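Local coordinates for solute-binding protein (Thermoactinomyces vulgaris, PDB 2ZYN) that binds cyclodextrin, a ring of alpha-linked glucose units, and probably passes the captured sugar on to a membrane transporter for uptake, at residues V22-A27 with D76-P81; K64-G69 with V89-L94; F179-K184 with N213-W218. One frame throughout, in Å; residues are numbered along the deposited sequence.

Contact 1 (V22-A27 with D76-P81); sequences VVWENA and DLVTWP. With GLC (alpha-D-glucopyranose), chain B; GLC (alpha-D-glucopyranose), chain C.
Val22 is tied to Asp76 and Leu77 through both of its backbone polar atoms. Its N-H points nearly straight at the carboxylate, with Val22 N 2.8 Å from Asp76 OD2, and it uses the anti lone pair of that oxygen; OD1 accepts from Ser290 OG. Asp76 also gives its own N-H back. Asp76 CG stands beside its own backbone N (chi1 -62°), which lets the same residue receive from Val22 N and donate to Val22 O. That carbonyl takes two donors: Leu77 N lies in its plane at 3.2 Å from Val22 O, whereas Asp76 N, 2.8 Å from Val22 O, is tilted out of the plane and makes a more bent bond. Further along, Trp24 N donates to Leu77 O at 2.9 Å.

The partners are strands 20-25 and 77-81, neighbours running the same way at 13° in the alpha/beta core of one lobe of the solute-binding fold. Val23 also bonds through its backbone to Glu52 and Val54, and Glu25 to Val54 and Val56.

Trp24 CE3 touches Val78 CG1 at 3.7 Å, the two side chains lying side by side. Where the backbones part, Thr79 CG2 sits 3.6 Å from Glu25 OE1, while Thr79 OG1 goes to Gly283 O. Glu25 is bent at chi2, which brings OE1 back to accept from Asn26 N; its OE2 serves Thr36 and the salt bridge to Lys126. At the strand's exit Asn26 grips the sugar. Its OD1 accepts from glucose O3 of chain B at 2.6 Å, and ND2 donates weakly to the same O3; Leu58 N and Gln32 OE1 hold the amide from the protein side.

Contact 2 (K64-G69 with V89-L94); sequences KLTLDG and VTKGLL
Leu93, just past the Schellman motif that closes helix 85-90, packs against Leu65 and Thr66 on the last turns of helix 61-68. Gly92 makes the turn with a positive phi of 73°, and Leu93 follows it with its CB directed at helix 61-68. Its CG stands beside the backbone N (chi1 -83°), and the two methyls then divide the work. CD2 lies over the helix backbone, 3.6 Å from Thr66 CA, and also meets Leu65 CG at 4.0 Å, the two leucine side chains overlapping head to tail. CD1 rests 3.4 Å from Thr66 OG1, a hydroxyl bonded to Gln62 O within its own helix.

Strand 77-81 comes between these two helices in the chain, and its Val78 and Trp80 touch both Leu65 and Leu94, so the contact belongs to the apolar layer between helix and sheet. There Leu65 CD2 approaches Leu94 CD2 at 4.3 Å. Cutting Leu93 back to an alanine takes away CG and both methyls and would probably leave a gap over the Thr66 backbone and beside Leu65 CG. Lys91 NZ also comes within 3.9 Å of Thr66 OG1, but its hydrogen bond is to Gln62 OE1.

Contact 3 (F179-K184 with N213-W218); sequences FLFAAK and NEVQKW
Leu180 lies against Glu214, Val215 and Trp218, where helix 174-183 packs on helix 206-220. The two helices pack in the lobe of the solute-binding fold that lies across the chain's centre from the 20-25 strand, and their short segments run at 139°, 9.9 Å apart at the closest.

From its CB, which is directed at the other helix, Leu180 reaches out at a chi1 of -98°, away from the usual staggered positions. CG is the first atom to meet the partner, 3.7 Å from Glu214 CB, the two side chains set roughly perpendicular. At CG the chain forks. CD1 turns back within its own helix and sits over one face of the Phe179 ring, toward the rim. CD2 goes forward into the other helix: it touches Val215 CG2 at 3.9 Å and lies 4.1 Å from Trp218 NE1, approaching that ring obliquely. The indole N-H is bonded to Tyr147 OH, so CD2 is only an apolar neighbour to it.

Val215 CG2 is shared, for Phe181 CE1 also comes to it at 3.9 Å, again obliquely. Nearer the solvent, Lys184 lays its aliphatic part across Glu214, with Lys184 CE 3.9 Å from Glu214 CG. The charges are close without forming a salt bridge, Lys184 NZ standing 4.1 Å from Glu214 OE1; the lysine's salt bridge is to Asp271. A bend at chi2 (-66°) turns the Glu214 carboxylate, whose OE2 is bonded to Tyr147 OH, while Lys217 NZ meets Glu214 OE1 at 3.1 Å from above the carboxylate plane.

Contacts 1 and 2 are neighbours, their centres 13 Å apart, and their segments alternate along the chain: strand 20-25, helix 61-68, strand 77-81, helix 85-90. They touch directly, since Trp24 packs on Lys64 and Leu65, and Trp80 on Leu65 and Leu94. Together they join two strands of one lobe to the ends of two helices packed beside them, with contact 1 ending at the sugar. Contact 3 comes later in the chain and on the opposite side of its centre, about 33 Å from contact 1 and 34 Å from contact 2 between centres. It joins helices of the other lobe, as expected for a two-lobed protein that binds sugar in its cleft.

Contact 1 (V22-A27 with D76-P81)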
# COMPACT_ATOMS: atom_id res chain seq x y z
N VAL A 22 6.53 -8.20 -21.72
CA VAL A 22 7.17 -7.22 -20.84
C VAL A 22 6.36 -7.10 -19.55
O VAL A 22 5.14 -6.97 -19.58
CB VAL A 22 7.32 -5.83 -21.53
CG1 VAL A 22 7.98 -4.82 -20.60
CG2 VAL A 22 8.12 -5.95 -22.82
N VAL A 23 7.07 -7.15 -18.42
CA VAL A 23 6.45 -7.03 -17.10
C VAL A 23 7.11 -5.88 -16.35
O VAL A 23 8.34 -5.81 -16.29
CB VAL A 23 6.61 -8.35 -16.30
CG1 VAL A 23 6.19 -8.17 -14.85
CG2 VAL A 23 5.81 -9.48 -16.93
N TRP A 24 6.31 -4.97 -15.80
CA TRP A 24 6.85 -3.94 -14.91
C TRP A 24 6.66 -4.34 -13.46
O TRP A 24 5.53 -4.47 -12.98
CB TRP A 24 6.22 -2.57 -15.15
CG TRP A 24 6.57 -1.93 -16.46
CD1 TRP A 24 7.58 -2.28 -17.31
CD2 TRP A 24 5.93 -0.79 -17.05
NE1 TRP A 24 7.59 -1.44 -18.40
CE2 TRP A 24 6.59 -0.52 -18.26
CE3 TRP A 24 4.85 0.02 -16.67
CZ2 TRP A 24 6.21 0.53 -19.11
CZ3 TRP A 24 4.47 1.06 -17.50
CH2 TRP A 24 5.15 1.30 -18.71
N GLU A 25 7.78 -4.54 -12.76
CA GLU A 25 7.77 -4.83 -11.33
C GLU A 25 8.37 -3.66 -10.57
O GLU A 25 9.19 -2.92 -11.10
CB GLU A 25 8.53 -6.14 -11.03
CG GLU A 25 8.60 -6.54 -9.55
CD GLU A 25 7.24 -6.77 -8.90
OE1 GLU A 25 6.57 -5.78 -8.53
OE2 GLU A 25 6.84 -7.94 -8.75
N ASN A 26 7.92 -3.49 -9.32
CA ASN A 26 8.41 -2.44 -8.44
C ASN A 26 9.94 -2.36 -8.42
O ASN A 26 10.62 -3.37 -8.22
CB ASN A 26 7.86 -2.65 -7.02
CG ASN A 26 8.22 -1.52 -6.07
OD1 ASN A 26 8.45 -0.38 -6.48
ND2 ASN A 26 8.23 -1.82 -4.77
N ALA A 27 10.46 -1.15 -8.63
CA ALA A 27 11.90 -0.91 -8.66
C ALA A 27 12.46 -0.79 -7.25
O ALA A 27 12.93 0.28 -6.83
CB ALA A 27 12.20 0.35 -9.48
N ASP A 76 3.10 -5.40 -20.79
CA ASP A 76 1.91 -6.25 -20.85
C ASP A 76 1.29 -6.38 -19.47
O ASP A 76 0.08 -6.20 -19.31
CB ASP A 76 2.28 -7.63 -21.39
CG ASP A 76 2.82 -7.57 -22.80
OD1 ASP A 76 2.02 -7.35 -23.74
OD2 ASP A 76 4.05 -7.75 -22.98
N LEU A 77 2.12 -6.71 -18.48
CA LEU A 77 1.71 -6.80 -17.09
C LEU A 77 2.32 -5.67 -16.26
O LEU A 77 3.51 -5.38 -16.37
CB LEU A 77 2.11 -8.15 -16.48
CG LEU A 77 1.11 -9.32 -16.43
CD1 LEU A 77 0.18 -9.37 -17.63
CD2 LEU A 77 1.86 -10.63 -16.26
N VAL A 78 1.47 -5.06 -15.44
CA VAL A 78 1.85 -3.94 -14.58
C VAL A 78 1.33 -4.20 -13.16
O VAL A 78 0.52 -5.11 -12.96
CB VAL A 78 1.29 -2.59 -15.11
CG1 VAL A 78 1.93 -2.23 -16.45
CG2 VAL A 78 -0.24 -2.64 -15.23
N THR A 79 1.80 -3.43 -12.19
CA THR A 79 1.35 -3.59 -10.80
C THR A 79 1.30 -2.27 -10.03
O THR A 79 2.19 -1.42 -10.16
CB THR A 79 2.23 -4.63 -10.04
OG1 THR A 79 1.69 -4.86 -8.74
CG2 THR A 79 3.70 -4.17 -9.95
N TRP A 80 0.25 -2.12 -9.23
CA TRP A 80 0.11 -1.02 -8.26
C TRP A 80 -0.99 -1.33 -7.26
O TRP A 80 -1.86 -2.17 -7.55
CB TRP A 80 -0.11 0.34 -8.94
CG TRP A 80 -1.25 0.42 -9.91
CD1 TRP A 80 -2.58 0.51 -9.61
CD2 TRP A 80 -1.15 0.47 -11.34
NE1 TRP A 80 -3.31 0.59 -10.77
CE2 TRP A 80 -2.46 0.57 -11.84
CE3 TRP A 80 -0.07 0.43 -12.23
CZ2 TRP A 80 -2.73 0.63 -13.22
CZ3 TRP A 80 -0.34 0.49 -13.60
CH2 TRP A 80 -1.67 0.59 -14.08
N PRO A 81 -0.97 -0.68 -6.08
CA PRO A 81 -2.04 -0.91 -5.10
C PRO A 81 -3.42 -0.58 -5.66
O PRO A 81 -3.56 0.33 -6.48
CB PRO A 81 -1.67 0.03 -3.95
CG PRO A 81 -0.21 0.28 -4.10
CD PRO A 81 0.04 0.27 -5.57
C1 GLC B . 10.59 4.19 -3.51
C2 GLC B . 10.54 2.87 -4.25
C3 GLC B . 9.44 1.95 -3.70
C4 GLC B . 9.49 1.73 -2.17
C5 GLC B . 9.80 3.10 -1.39
C6 GLC B . 10.41 2.91 -0.00
O2 GLC B . 10.38 3.02 -5.67
O3 GLC B . 9.50 0.69 -4.37
O4 GLC B . 8.20 1.27 -1.81
O5 GLC B . 10.70 4.04 -2.09
O6 GLC B . 11.58 2.11 -0.12
C1 GLC C . 3.09 1.31 0.73
C2 GLC C . 1.84 0.67 0.09
C3 GLC C . 1.04 1.68 -0.82
C4 GLC C . 0.96 3.12 -0.26
C5 GLC C . 2.35 3.63 0.18
C6 GLC C . 2.29 5.03 0.79
O2 GLC C . 2.19 -0.49 -0.68
O3 GLC C . -0.31 1.25 -0.97
O4 GLC C . 0.43 4.00 -1.24
O5 GLC C . 2.95 2.73 1.14
O6 GLC C . 3.58 5.59 0.74

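Contact 2 (K64-G69 with V89-L94)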
# COMPACT_ATOMS: atom_id res chain seq x y z
N LYS A 64 3.26 6.15 -15.90
CA LYS A 64 4.11 5.75 -17.02
C LYS A 64 3.32 5.01 -18.11
O LYS A 64 3.54 5.23 -19.30
CB LYS A 64 5.28 4.89 -16.54
CG LYS A 64 6.34 4.61 -17.60
CD LYS A 64 7.40 3.65 -17.07
CE LYS A 64 8.48 3.38 -18.11
NZ LYS A 64 9.32 4.57 -18.38
N LEU A 65 2.39 4.14 -17.69
CA LEU A 65 1.54 3.41 -18.64
C LEU A 65 0.57 4.34 -19.37
O LEU A 65 0.25 4.12 -20.54
CB LEU A 65 0.77 2.29 -17.93
CG LEU A 65 -0.02 1.30 -18.81
CD1 LEU A 65 0.88 0.54 -19.77
CD2 LEU A 65 -0.82 0.34 -17.95
N THR A 66 0.12 5.38 -18.67
CA THR A 66 -0.74 6.41 -19.26
C THR A 66 -0.08 7.06 -20.48
O THR A 66 -0.75 7.38 -21.47
CB THR A 66 -1.16 7.48 -18.22
OG1 THR A 66 -1.76 6.83 -17.09
CG2 THR A 66 -2.18 8.45 -18.81
N LEU A 67 1.23 7.25 -20.41
CA LEU A 67 2.00 7.83 -21.51
C LEU A 67 2.47 6.78 -22.52
O LEU A 67 2.25 6.93 -23.72
CB LEU A 67 3.20 8.62 -20.96
CG LEU A 67 3.03 10.06 -20.44
CD1 LEU A 67 2.44 10.99 -21.50
CD2 LEU A 67 2.22 10.12 -19.14
N ASP A 68 3.09 5.71 -22.02
CA ASP A 68 3.75 4.72 -22.89
C ASP A 68 2.78 3.72 -23.53
O ASP A 68 2.99 3.29 -24.66
CB ASP A 68 4.87 4.00 -22.13
CG ASP A 68 5.96 4.94 -21.65
OD1 ASP A 68 6.89 4.48 -20.96
OD2 ASP A 68 5.90 6.15 -21.98
N GLY A 69 1.73 3.35 -22.79
CA GLY A 69 0.73 2.40 -23.27
C GLY A 69 0.15 2.71 -24.64
O GLY A 69 0.36 1.94 -25.58
N VAL A 89 -9.22 2.02 -14.68
CA VAL A 89 -10.24 1.38 -15.51
C VAL A 89 -11.04 2.42 -16.31
O VAL A 89 -11.31 2.21 -17.50
CB VAL A 89 -11.17 0.47 -14.65
CG1 VAL A 89 -12.40 0.02 -15.43
CG2 VAL A 89 -10.39 -0.74 -14.14
N THR A 90 -11.37 3.53 -15.66
CA THR A 90 -12.13 4.63 -16.28
C THR A 90 -11.32 5.35 -17.38
O THR A 90 -11.88 5.80 -18.39
CB THR A 90 -12.63 5.63 -15.21
OG1 THR A 90 -13.43 4.93 -14.24
CG2 THR A 90 -13.48 6.74 -15.82
N LYS A 91 -10.01 5.44 -17.17
CA LYS A 91 -9.09 6.00 -18.17
C LYS A 91 -8.76 5.01 -19.29
O LYS A 91 -8.07 5.36 -20.25
CB LYS A 91 -7.78 6.45 -17.50
CG LYS A 91 -7.89 7.67 -16.60
CD LYS A 91 -6.56 7.94 -15.89
CE LYS A 91 -5.99 6.67 -15.24
NZ LYS A 91 -4.72 6.88 -14.51
N GLY A 92 -9.23 3.77 -19.15
CA GLY A 92 -9.01 2.73 -20.16
C GLY A 92 -7.60 2.18 -20.20
O GLY A 92 -7.13 1.75 -21.25
N LEU A 93 -6.92 2.21 -19.05
CA LEU A 93 -5.55 1.71 -18.94
C LEU A 93 -5.49 0.20 -18.85
O LEU A 93 -4.49 -0.41 -19.24
CB LEU A 93 -4.85 2.30 -17.71
CG LEU A 93 -4.21 3.69 -17.76
CD1 LEU A 93 -3.58 4.00 -16.41
CD2 LEU A 93 -3.17 3.76 -18.86
N LEU A 94 -6.54 -0.41 -18.31
CA LEU A 94 -6.55 -1.84 -18.04
C LEU A 94 -7.74 -2.55 -18.67
O LEU A 94 -8.77 -1.93 -18.94
CB LEU A 94 -6.53 -2.10 -16.53
CG LEU A 94 -5.46 -1.44 -15.65
CD1 LEU A 94 -5.69 -1.84 -14.21
CD2 LEU A 94 -4.06 -1.81 -16.11

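Contact 3 (F179-K184 with N213-W218)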
# COMPACT_ATOMS: atom_id res chain seq x y z
N PHE A 179 -5.43 6.01 10.28
CA PHE A 179 -6.00 5.46 11.51
C PHE A 179 -6.35 6.54 12.54
O PHE A 179 -7.27 6.36 13.34
CB PHE A 179 -5.10 4.37 12.10
CG PHE A 179 -3.96 4.88 12.94
CD1 PHE A 179 -4.05 4.89 14.32
CD2 PHE A 179 -2.78 5.34 12.34
CE1 PHE A 179 -3.00 5.36 15.11
CE2 PHE A 179 -1.72 5.80 13.11
CZ PHE A 179 -1.83 5.81 14.50
N LEU A 180 -5.60 7.65 12.51
CA LEU A 180 -5.88 8.82 13.34
C LEU A 180 -7.22 9.46 12.96
O LEU A 180 -8.00 9.84 13.83
CB LEU A 180 -4.76 9.85 13.21
CG LEU A 180 -3.60 10.00 14.21
CD1 LEU A 180 -3.28 8.74 14.98
CD2 LEU A 180 -2.36 10.53 13.49
N PHE A 181 -7.46 9.56 11.65
CA PHE A 181 -8.71 10.09 11.10
C PHE A 181 -9.88 9.14 11.37
O PHE A 181 -10.94 9.56 11.84
CB PHE A 181 -8.57 10.31 9.59
CG PHE A 181 -7.69 11.48 9.23
CD1 PHE A 181 -6.30 11.36 9.26
CD2 PHE A 181 -8.25 12.69 8.82
CE1 PHE A 181 -5.48 12.43 8.91
CE2 PHE A 181 -7.44 13.77 8.46
CZ PHE A 181 -6.05 13.64 8.51
N ALA A 182 -9.68 7.85 11.09
CA ALA A 182 -10.71 6.83 11.32
C ALA A 182 -11.14 6.75 12.79
O ALA A 182 -12.32 6.54 13.09
CB ALA A 182 -10.23 5.48 10.83
N ALA A 183 -10.18 6.91 13.70
CA ALA A 183 -10.46 6.90 15.14
C ALA A 183 -11.44 7.98 15.57
O ALA A 183 -12.18 7.81 16.54
CB ALA A 183 -9.17 7.04 15.92
N LYS A 184 -11.44 9.10 14.86
CA LYS A 184 -12.29 10.23 15.21
C LYS A 184 -13.66 10.18 14.52
O LYS A 184 -14.51 11.02 14.77
CB LYS A 184 -11.58 11.56 14.91
CG LYS A 184 -10.23 11.72 15.61
CD LYS A 184 -10.37 11.76 17.12
CE LYS A 184 -9.01 11.65 17.81
NZ LYS A 184 -9.18 11.43 19.27
N ASN A 213 -5.72 17.29 13.63
CA ASN A 213 -5.23 17.79 14.92
C ASN A 213 -4.22 16.83 15.56
O ASN A 213 -3.21 17.26 16.10
CB ASN A 213 -6.40 18.01 15.89
CG ASN A 213 -6.93 19.44 15.87
OD1 ASN A 213 -6.83 20.14 14.86
ND2 ASN A 213 -7.50 19.87 16.99
N GLU A 214 -4.51 15.53 15.48
CA GLU A 214 -3.61 14.50 16.00
C GLU A 214 -2.30 14.44 15.21
O GLU A 214 -1.23 14.26 15.80
CB GLU A 214 -4.29 13.13 16.03
CG GLU A 214 -5.38 12.97 17.08
CD GLU A 214 -4.86 13.02 18.52
OE1 GLU A 214 -5.62 13.49 19.40
OE2 GLU A 214 -3.71 12.60 18.77
N VAL A 215 -2.40 14.59 13.89
CA VAL A 215 -1.23 14.64 13.01
C VAL A 215 -0.30 15.79 13.40
O VAL A 215 0.91 15.61 13.52
CB VAL A 215 -1.64 14.77 11.52
CG1 VAL A 215 -0.43 15.01 10.63
CG2 VAL A 215 -2.40 13.54 11.06
N GLN A 216 -0.89 16.97 13.60
CA GLN A 216 -0.16 18.16 14.05
C GLN A 216 0.63 17.89 15.33
O GLN A 216 1.79 18.28 15.45
CB GLN A 216 -1.13 19.32 14.26
CG GLN A 216 -0.47 20.65 14.57
CD GLN A 216 -1.47 21.78 14.76
OE1 GLN A 216 -1.40 22.80 14.07
NE2 GLN A 216 -2.41 21.59 15.68
N LYS A 217 -0.01 17.20 16.28
CA LYS A 217 0.59 16.88 17.58
C LYS A 217 1.88 16.08 17.46
O LYS A 217 2.79 16.24 18.28
CB LYS A 217 -0.41 16.13 18.47
CG LYS A 217 -1.60 16.96 18.95
CD LYS A 217 -2.59 16.09 19.71
CE LYS A 217 -3.90 16.82 19.96
NZ LYS A 217 -4.78 16.05 20.88
N TRP A 218 1.97 15.22 16.45
CA TRP A 218 3.18 14.43 16.21
C TRP A 218 4.39 15.31 15.85
O TRP A 218 5.53 14.95 16.15
CB TRP A 218 2.94 13.36 15.14
CG TRP A 218 2.26 12.15 15.69
CD1 TRP A 218 0.92 11.90 15.71
CD2 TRP A 218 2.88 11.02 16.33
NE1 TRP A 218 0.66 10.69 16.31
CE2 TRP A 218 1.85 10.13 16.69
CE3 TRP A 218 4.21 10.68 16.62
CZ2 TRP A 218 2.11 8.91 17.33
CZ3 TRP A 218 4.47 9.47 17.25
CH2 TRP A 218 3.42 8.60 17.61